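Local coordinates for glycosyl hydrolase (Bacteroides ovatus, PDB 3QC2), which is a glycosyl hydrolase of undetermined function that probably adopts a five-bladed beta-propeller fold, at residues Gln98-Pro103 and Asn155-Thr160; Met204-Gly207 and Val211-Ala214; Gln287-Ala292 and Phe298-Asp303. All coordinates share one frame; numbering follows the deposited sequence.

Contact 1 (Gln98-Pro103 and Asn155-Thr160)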
loop_
_atom_site.group_PDB
_atom_site.type_symbol
_atom_site.label_atom_id
_atom_site.label_comp_id
_atom_site.label_asym_id
_atom_site.label_seq_id
_atom_site.Cartn_x
_atom_site.Cartn_y
_atom_site.Cartn_z
ATOM N N GLN A 98 -1.166 -18.987 -5.254
ATOM C CA GLN A 98 -1.120 -20.200 -4.444
ATOM C C GLN A 98 -0.868 -19.769 -2.987
ATOM O O GLN A 98 0.246 -19.389 -2.616
ATOM C CB GLN A 98 -0.010 -21.105 -4.950
ATOM C CG GLN A 98 -0.149 -21.455 -6.449
ATOM C CD GLN A 98 0.971 -22.324 -6.974
ATOM O OE1 GLN A 98 1.180 -23.440 -6.510
ATOM N NE2 GLN A 98 1.676 -21.827 -7.986
ATOM N N ARG A 99 -1.907 -19.847 -2.176
ATOM C CA ARG A 99 -1.867 -19.349 -0.793
ATOM C C ARG A 99 -1.504 -20.376 0.237
ATOM O O ARG A 99 -1.792 -21.556 0.078
ATOM C CB ARG A 99 -3.251 -18.799 -0.445
ATOM C CG ARG A 99 -3.719 -17.693 -1.383
ATOM C CD ARG A 99 -5.229 -17.534 -1.378
ATOM N NE ARG A 99 -5.783 -17.156 -0.073
ATOM C CZ ARG A 99 -7.064 -16.814 0.134
ATOM N NH1 ARG A 99 -7.931 -16.797 -0.881
ATOM N NH2 ARG A 99 -7.475 -16.480 1.350
ATOM N N GLU A 100 -0.861 -19.923 1.311
ATOM C CA GLU A 100 -0.569 -20.795 2.451
ATOM C C GLU A 100 -1.805 -20.734 3.316
ATOM O O GLU A 100 -2.524 -19.731 3.307
ATOM C CB GLU A 100 0.657 -20.331 3.237
ATOM C CG GLU A 100 1.982 -20.365 2.457
ATOM C CD GLU A 100 2.449 -21.788 2.063
ATOM O OE1 GLU A 100 1.897 -22.799 2.595
ATOM O OE2 GLU A 100 3.391 -21.887 1.227
ATOM N N LYS A 101 -2.058 -21.793 4.064
ATOM C CA LYS A 101 -3.254 -21.872 4.903
ATOM C C LYS A 101 -3.107 -21.227 6.288
ATOM O O LYS A 101 -4.066 -21.204 7.064
ATOM C CB LYS A 101 -3.705 -23.315 5.033
ATOM C CG LYS A 101 -4.203 -23.914 3.704
ATOM C CD LYS A 101 -4.799 -25.300 3.922
ATOM C CE LYS A 101 -5.465 -25.821 2.675
ATOM N NZ LYS A 101 -6.163 -27.112 2.961
ATOM N N THR A 102 -1.926 -20.693 6.585
ATOM C CA THR A 102 -1.678 -20.022 7.860
ATOM C C THR A 102 -0.956 -18.677 7.591
ATOM O O THR A 102 -0.216 -18.561 6.616
ATOM C CB THR A 102 -0.845 -20.911 8.806
ATOM O OG1 THR A 102 0.435 -21.170 8.229
ATOM C CG2 THR A 102 -1.565 -22.260 9.069
ATOM N N PRO A 103 -1.183 -17.660 8.452
ATOM C CA PRO A 103 -0.532 -16.354 8.234
ATOM C C PRO A 103 0.966 -16.400 8.522
ATOM O O PRO A 103 1.403 -17.175 9.362
ATOM C CB PRO A 103 -1.254 -15.426 9.236
ATOM C CG PRO A 103 -1.685 -16.321 10.346
ATOM C CD PRO A 103 -1.920 -17.706 9.734
ATOM N N ASN A 155 13.315 -14.192 3.072
ATOM C CA ASN A 155 12.498 -15.211 2.384
ATOM C C ASN A 155 10.987 -14.886 2.379
ATOM O O ASN A 155 10.176 -15.719 1.964
ATOM C CB ASN A 155 12.724 -16.595 3.017
ATOM C CG ASN A 155 12.187 -16.689 4.443
ATOM O OD1 ASN A 155 11.553 -15.748 4.951
ATOM N ND2 ASN A 155 12.429 -17.825 5.094
ATOM N N LEU A 156 10.624 -13.686 2.863
ATOM C CA LEU A 156 9.212 -13.218 2.926
ATOM C C LEU A 156 8.283 -14.058 3.869
ATOM O O LEU A 156 7.053 -13.879 3.845
ATOM C CB LEU A 156 8.604 -13.109 1.511
ATOM C CG LEU A 156 9.294 -12.105 0.562
ATOM C CD1 LEU A 156 8.841 -12.310 -0.862
ATOM C CD2 LEU A 156 9.059 -10.639 1.000
ATOM N N LYS A 157 8.879 -14.947 4.691
ATOM C CA LYS A 157 8.112 -15.778 5.669
ATOM C C LYS A 157 8.585 -15.562 7.117
ATOM O O LYS A 157 7.760 -15.406 8.027
ATOM C CB LYS A 157 8.178 -17.274 5.310
ATOM C CG LYS A 157 7.341 -17.660 4.060
ATOM C CD LYS A 157 7.213 -19.203 3.904
ATOM C CE LYS A 157 6.251 -19.572 2.770
ATOM N NZ LYS A 157 6.105 -21.054 2.565
ATOM N N ASP A 158 9.906 -15.560 7.322
ATOM C CA ASP A 158 10.498 -15.352 8.648
ATOM C C ASP A 158 10.860 -13.884 8.803
ATOM O O ASP A 158 11.920 -13.444 8.347
ATOM C CB ASP A 158 11.729 -16.232 8.806
ATOM C CG ASP A 158 11.409 -17.708 8.642
ATOM O OD1 ASP A 158 10.303 -18.142 9.065
ATOM O OD2 ASP A 158 12.259 -18.439 8.097
ATOM N N TRP A 159 9.976 -13.131 9.457
ATOM C CA TRP A 159 10.148 -11.674 9.627
ATOM C C TRP A 159 10.721 -11.266 10.964
ATOM O O TRP A 159 10.461 -11.910 11.986
ATOM C CB TRP A 159 8.806 -10.980 9.438
ATOM C CG TRP A 159 8.292 -11.129 8.080
ATOM C CD1 TRP A 159 7.497 -12.124 7.615
ATOM C CD2 TRP A 159 8.555 -10.265 6.969
ATOM N NE1 TRP A 159 7.229 -11.928 6.274
ATOM C CE2 TRP A 159 7.871 -10.794 5.857
ATOM C CE3 TRP A 159 9.299 -9.088 6.810
ATOM C CZ2 TRP A 159 7.910 -10.191 4.597
ATOM C CZ3 TRP A 159 9.334 -8.487 5.559
ATOM C CH2 TRP A 159 8.643 -9.042 4.469
ATOM N N THR A 160 11.508 -10.183 10.948
ATOM C CA THR A 160 12.082 -9.611 12.152
ATOM C C THR A 160 11.419 -8.255 12.367
ATOM O O THR A 160 11.511 -7.384 11.514
ATOM C CB THR A 160 13.587 -9.405 12.029
ATOM O OG1 THR A 160 14.212 -10.640 11.690
ATOM C CG2 THR A 160 14.169 -8.884 13.353
#
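Glu-100 and Lys-157 reach across the surface between two neighbouring four-stranded antiparallel sheets, consecutive blades of what the family suggests is a five-bladed beta-propeller. Gln-98 and Arg-99 form the short outermost strand of the first blade, with backbone hydrogen bonding between Gln-98 and Thr-90 on strand 84-91. The guanidinium group of Arg-99 forms a salt bridge with Glu-49 and hydrogen bonds with Tyr-69 OH and Ser-30 O. The CB of Glu-100 points toward the loop 155-160. CG lies beside the backbone N (chi1 -64°) and the chain bends at chi2, which brings the carboxylate round to the lysine. OE2 of Glu-100 receives Lys-157 NZ at 3.1 Å in a salt bridge, and the ammonium approaches from well above the carboxylate plane. Beyond CG the lysine is fully extended, so it spans the gap with its whole length and crosses the glutamate at about a right angle. The same lysine makes a cation-pi contact with Tyr-88 of strand 84-91, so its charge has two partners on the first blade. After Glu-100 the segment runs on through Lys-101 and Thr-102 to Pro-103. The loop carrying Lys-157 is shaped by Asn-155, whose OD1 closes an Asx turn by accepting Lys-157 N at 2.8 Å from above its carbonyl plane. A second donor, Asp-158 N, comes to Asn-155 OD1 at 2.9 Å in the carbonyl plane, on a lone pair, and the amide group returns the grip through Asn-155 ND2 to Asp-158 OD2 at 3.1 Å.

Contact 2 (Met204-Gly207 and Val211-Ala214); sequences MYWG and VFAA
Trp-206 and Phe-212 form an offset stack, the tryptophan six-membered ring and the phenylalanine ring having centroids 4.6 Å apart and planes inclined by 27°. The phenylalanine CB lies over the same indole's five-membered ring, 3.7 Å from its centroid, in a CH-pi contact. At the indole edge, near its plane, Trp-206 NE1 gives a weak hydrogen bond to Ala-213 O at 3.1 Å, and Ala-214 N also lies in plane there. Gly-207 CA sits at the edge of the Phe-212 ring. The indole can lie across the opposite strand because its CG stands between the backbone N and the carbonyl carbon (chi1 67°). These residues belong to the antiparallel beta hairpin of strands 201-206 and 212-216, within a blade of the presumed beta-propeller. Met-204 with Ala-214 and Trp-206 with Phe-212 are hydrogen-bonded pairs; in the second, Phe-212 N meets Trp-206 O at 2.7 Å. Between them Tyr-205 and Ala-213 make a non-hydrogen-bonded pair with side chains on the other face, where Tyr-205 CD1 comes within 4.2 Å of Val-211 CG1 and the tyrosine hydroxyl bonds to Pro-295 O. Selenomethionine Met-204 shares its face with the indole; its chain folds at the last torsion, bringing CE to 3.7 Å from Ala-214 CB, and Trp-222 of the next strand packs against both residues.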
loop_
_atom_site.group_PDB
_atom_site.type_symbol
_atom_site.label_atom_id
_atom_site.label_comp_id
_atom_site.label_asym_id
_atom_site.label_seq_id
_atom_site.Cartn_x
_atom_site.Cartn_y
_atom_site.Cartn_z
HETATM N N MSE A 204 11.662 7.814 1.756
HETATM C CA MSE A 204 10.323 7.304 1.835
HETATM C C MSE A 204 9.274 8.421 1.867
HETATM O O MSE A 204 9.467 9.438 2.530
HETATM C CB MSE A 204 10.192 6.466 3.130
HETATM C CG MSE A 204 8.810 6.011 3.460
HETATM SE SE MSE A 204 8.728 4.933 5.071
HETATM C CE MSE A 204 9.145 6.256 6.445
ATOM N N TYR A 205 8.174 8.212 1.131
ATOM C CA TYR A 205 7.018 9.078 1.191
ATOM C C TYR A 205 6.072 8.336 2.106
ATOM O O TYR A 205 5.978 7.111 2.023
ATOM C CB TYR A 205 6.344 9.232 -0.165
ATOM C CG TYR A 205 7.166 9.887 -1.205
ATOM C CD1 TYR A 205 7.194 11.261 -1.319
ATOM C CD2 TYR A 205 7.910 9.135 -2.115
ATOM C CE1 TYR A 205 7.947 11.880 -2.297
ATOM C CE2 TYR A 205 8.671 9.750 -3.100
ATOM C CZ TYR A 205 8.684 11.118 -3.184
ATOM O OH TYR A 205 9.426 11.740 -4.133
ATOM N N TRP A 206 5.372 9.046 2.979
ATOM C CA TRP A 206 4.435 8.390 3.888
ATOM C C TRP A 206 3.299 9.307 4.293
ATOM O O TRP A 206 3.402 10.535 4.153
ATOM C CB TRP A 206 5.164 7.907 5.154
ATOM C CG TRP A 206 5.689 9.033 6.028
ATOM C CD1 TRP A 206 6.892 9.656 5.920
ATOM C CD2 TRP A 206 5.023 9.645 7.134
ATOM N NE1 TRP A 206 7.018 10.622 6.880
ATOM C CE2 TRP A 206 5.884 10.640 7.640
ATOM C CE3 TRP A 206 3.778 9.458 7.742
ATOM C CZ2 TRP A 206 5.541 11.453 8.739
ATOM C CZ3 TRP A 206 3.430 10.273 8.839
ATOM C CH2 TRP A 206 4.313 11.254 9.318
ATOM N N GLY A 207 2.219 8.707 4.799
ATOM C CA GLY A 207 1.077 9.458 5.305
ATOM C C GLY A 207 -0.265 9.109 4.702
ATOM O O GLY A 207 -0.348 8.506 3.606
ATOM N N VAL A 211 0.814 13.962 2.367
ATOM C CA VAL A 211 1.969 13.230 1.937
ATOM C C VAL A 211 3.163 13.883 2.597
ATOM O O VAL A 211 3.455 15.060 2.363
ATOM C CB VAL A 211 2.125 13.210 0.433
ATOM C CG1 VAL A 211 3.445 12.469 0.033
ATOM C CG2 VAL A 211 0.910 12.538 -0.208
ATOM N N PHE A 212 3.810 13.128 3.471
ATOM C CA PHE A 212 4.994 13.558 4.171
ATOM C C PHE A 212 6.190 12.794 3.577
ATOM O O PHE A 212 6.047 12.078 2.592
ATOM C CB PHE A 212 4.888 13.212 5.669
ATOM C CG PHE A 212 3.703 13.836 6.380
ATOM C CD1 PHE A 212 3.745 15.178 6.805
ATOM C CD2 PHE A 212 2.573 13.074 6.679
ATOM C CE1 PHE A 212 2.650 15.757 7.495
ATOM C CE2 PHE A 212 1.466 13.641 7.373
ATOM C CZ PHE A 212 1.507 14.976 7.780
ATOM N N ALA A 213 7.360 12.955 4.175
ATOM C CA ALA A 213 8.545 12.219 3.739
ATOM C C ALA A 213 9.450 11.928 4.919
ATOM O O ALA A 213 9.286 12.506 6.010
ATOM C CB ALA A 213 9.288 12.976 2.671
ATOM N N ALA A 214 10.395 11.016 4.702
ATOM C CA ALA A 214 11.347 10.616 5.729
ATOM C C ALA A 214 12.585 10.004 5.093
ATOM O O ALA A 214 12.541 9.534 3.960
ATOM C CB ALA A 214 10.703 9.628 6.689
#

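Contact 3 (Gln287-Ala292 and Phe298-Asp303); sequences QALFDA and FITRLD
Leu-289 faces both Ile-299 and Thr-300 across the antiparallel hairpin of strands 283-290 and 298-301, a classic beta bulge. Its carbonyl O takes Ile-299 N at 2.8 Å and, more weakly, Thr-300 N, while Leu-289 N meets Thr-300 O at 2.7 Å. The leucine has CG opposite its backbone N (chi1 -174°), and the branch CD2 then touches the methyl groups Thr-300 CG2 and Ile-299 CG2. The methyl of Thr-300 is placed between backbone N and carbonyl carbon, so that carbon rather than OG1 meets Leu-289 CB. Ile-299 spreads the other way with CG1 and CD1, the latter lying 3.8 Å from Phe-290 C. On the far face from Leu-289, the ring of Phe-290 crosses Phe-298 at a slant: CE2 comes to the edge of the Phe-298 ring and stands 4.1 Å from Phe-298 CB. Backbone N of Thr-300 lies over one face of that ring, and Arg-301 CG is at its edge. Arg-301 keeps CB near Gln-287 O, but its guanidinium forms a salt bridge with Asp-244 through NH1. Gln-287 and Leu-302 run alongside each other in the same direction, with Gln-287 CB 3.8 Å from Leu-302 CD1; the glutamine amide bonds to Phe-16 O. Beside the bond from Leu-302 N to Gln-287 O, 3.0 Å, a water accepts from Gln-287 N and donates to Leu-302 O. Thus backbone bonds hold the pairing and the water bridges its Gln-287 end, while side chains meet across it mainly through carbon, and the polar ends of Gln-287 and Arg-301 tie the hairpin to surrounding chain.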
loop_
_atom_site.group_PDB
_atom_site.type_symbol
_atom_site.label_atom_id
_atom_site.label_comp_id
_atom_site.label_asym_id
_atom_site.label_seq_id
_atom_site.Cartn_x
_atom_site.Cartn_y
_atom_site.Cartn_z
ATOM N N GLN A 287 -1.799 9.673 -9.127
ATOM C CA GLN A 287 -0.337 9.643 -9.261
ATOM C C GLN A 287 0.188 11.049 -9.095
ATOM O O GLN A 287 -0.440 12.005 -9.550
ATOM C CB GLN A 287 0.101 9.085 -10.629
ATOM C CG GLN A 287 -0.380 7.680 -10.921
ATOM C CD GLN A 287 0.190 7.095 -12.229
ATOM O OE1 GLN A 287 1.371 7.277 -12.555
ATOM N NE2 GLN A 287 -0.637 6.369 -12.951
ATOM N N ALA A 288 1.319 11.173 -8.428
ATOM C CA ALA A 288 1.973 12.463 -8.222
ATOM C C ALA A 288 3.407 12.360 -8.770
ATOM O O ALA A 288 4.006 11.283 -8.735
ATOM C CB ALA A 288 1.986 12.814 -6.763
ATOM N N LEU A 289 3.938 13.475 -9.281
ATOM C CA LEU A 289 5.291 13.512 -9.850
ATOM C C LEU A 289 6.190 14.447 -9.043
ATOM O O LEU A 289 5.820 15.607 -8.787
ATOM C CB LEU A 289 5.237 14.000 -11.296
ATOM C CG LEU A 289 6.543 13.971 -12.092
ATOM C CD1 LEU A 289 7.010 12.521 -12.307
ATOM C CD2 LEU A 289 6.360 14.674 -13.420
ATOM N N PHE A 290 7.362 13.942 -8.650
ATOM C CA PHE A 290 8.348 14.711 -7.894
ATOM C C PHE A 290 9.668 14.807 -8.679
ATOM O O PHE A 290 9.950 13.984 -9.544
ATOM C CB PHE A 290 8.617 14.065 -6.546
ATOM C CG PHE A 290 7.442 14.086 -5.606
ATOM C CD1 PHE A 290 6.494 13.083 -5.639
ATOM C CD2 PHE A 290 7.303 15.104 -4.662
ATOM C CE1 PHE A 290 5.412 13.089 -4.752
ATOM C CE2 PHE A 290 6.218 15.112 -3.776
ATOM C CZ PHE A 290 5.277 14.097 -3.828
ATOM N N ASP A 291 10.466 15.810 -8.351
ATOM C CA ASP A 291 11.734 16.048 -9.020
ATOM C C ASP A 291 12.736 14.911 -8.701
ATOM O O ASP A 291 12.878 14.500 -7.552
ATOM C CB ASP A 291 12.288 17.419 -8.596
ATOM C CG ASP A 291 13.485 17.859 -9.419
ATOM O OD1 ASP A 291 14.471 17.132 -9.484
ATOM O OD2 ASP A 291 13.447 18.970 -9.966
ATOM N N ALA A 292 13.407 14.413 -9.737
ATOM C CA ALA A 292 14.387 13.329 -9.577
ATOM C C ALA A 292 15.553 13.768 -8.693
ATOM O O ALA A 292 15.998 13.018 -7.822
ATOM C CB ALA A 292 14.889 12.855 -10.939
ATOM N N PHE A 298 7.613 18.775 -5.165
ATOM C CA PHE A 298 6.398 18.418 -5.911
ATOM C C PHE A 298 6.355 19.087 -7.276
ATOM O O PHE A 298 6.653 20.263 -7.395
ATOM C CB PHE A 298 5.167 18.832 -5.081
ATOM C CG PHE A 298 3.839 18.638 -5.783
ATOM C CD1 PHE A 298 3.172 17.425 -5.716
ATOM C CD2 PHE A 298 3.230 19.702 -6.463
ATOM C CE1 PHE A 298 1.952 17.255 -6.341
ATOM C CE2 PHE A 298 2.004 19.541 -7.091
ATOM C CZ PHE A 298 1.362 18.326 -7.037
ATOM N N ILE A 299 5.985 18.326 -8.307
ATOM C CA ILE A 299 5.854 18.874 -9.660
ATOM C C ILE A 299 4.372 18.961 -10.053
ATOM O O ILE A 299 3.880 20.038 -10.386
ATOM C CB ILE A 299 6.646 18.062 -10.724
ATOM C CG1 ILE A 299 8.140 18.108 -10.426
ATOM C CG2 ILE A 299 6.398 18.626 -12.112
ATOM C CD1 ILE A 299 9.010 17.356 -11.463
ATOM N N THR A 300 3.668 17.831 -9.997
ATOM C CA THR A 300 2.257 17.796 -10.380
ATOM C C THR A 300 1.598 16.513 -9.954
ATOM O O THR A 300 2.261 15.605 -9.465
ATOM C CB THR A 300 2.113 17.918 -11.919
ATOM O OG1 THR A 300 0.723 17.950 -12.296
ATOM C CG2 THR A 300 2.842 16.725 -12.630
ATOM N N ARG A 301 0.274 16.461 -10.103
ATOM C CA ARG A 301 -0.503 15.236 -9.867
ATOM C C ARG A 301 -1.616 15.162 -10.898
ATOM O O ARG A 301 -1.937 16.167 -11.544
ATOM C CB ARG A 301 -1.083 15.159 -8.447
ATOM C CG ARG A 301 -1.933 16.351 -8.028
ATOM C CD ARG A 301 -2.559 16.133 -6.651
ATOM N NE ARG A 301 -2.674 17.391 -5.914
ATOM C CZ ARG A 301 -3.140 17.512 -4.668
ATOM N NH1 ARG A 301 -3.603 16.462 -4.005
ATOM N NH2 ARG A 301 -3.158 18.699 -4.095
ATOM N N LEU A 302 -2.192 13.969 -11.060
ATOM C CA LEU A 302 -3.268 13.767 -11.994
ATOM C C LEU A 302 -4.519 14.429 -11.430
ATOM O O LEU A 302 -4.798 14.318 -10.240
ATOM C CB LEU A 302 -3.528 12.275 -12.221
ATOM C CG LEU A 302 -2.377 11.430 -12.763
ATOM C CD1 LEU A 302 -2.792 9.987 -12.841
ATOM C CD2 LEU A 302 -1.899 11.930 -14.143
ATOM N N ASP A 303 -5.241 15.136 -12.279
ATOM C CA ASP A 303 -6.482 15.801 -11.887
ATOM C C ASP A 303 -7.663 14.828 -11.806
ATOM O O ASP A 303 -8.657 15.123 -11.183
ATOM C CB ASP A 303 -6.802 16.945 -12.868
ATOM C CG ASP A 303 -5.800 18.098 -12.769
ATOM O OD1 ASP A 303 -5.110 18.237 -11.698
ATOM O OD2 ASP A 303 -5.695 18.864 -13.745
HETATM O O HOH W 1 -3.588 12.239 -8.862
#

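How the contacts relate
The three contacts follow one another along the chain. Contact 1 joins two separate sheets at the surface, whereas contacts 2 and 3 are hairpins that belong to the same branched sheet system. The centres of contacts 2 and 3 are about 14 Å apart, and they touch: Tyr-205 OH packs 3.4 Å from Phe-290 CG, the two rings meeting with planes at about 35°. Contact 1 is about 27 Å from contact 2 and about 35 Å from contact 3, centre to centre, and lies across the chain's centre from contact 3. The side chain of Arg-301 in contact 3 comes within about 3 Å (nearest atoms) of a bound triethylene glycol, probably from the crystallisation liquor, in a weak hydrogen bond from NH2.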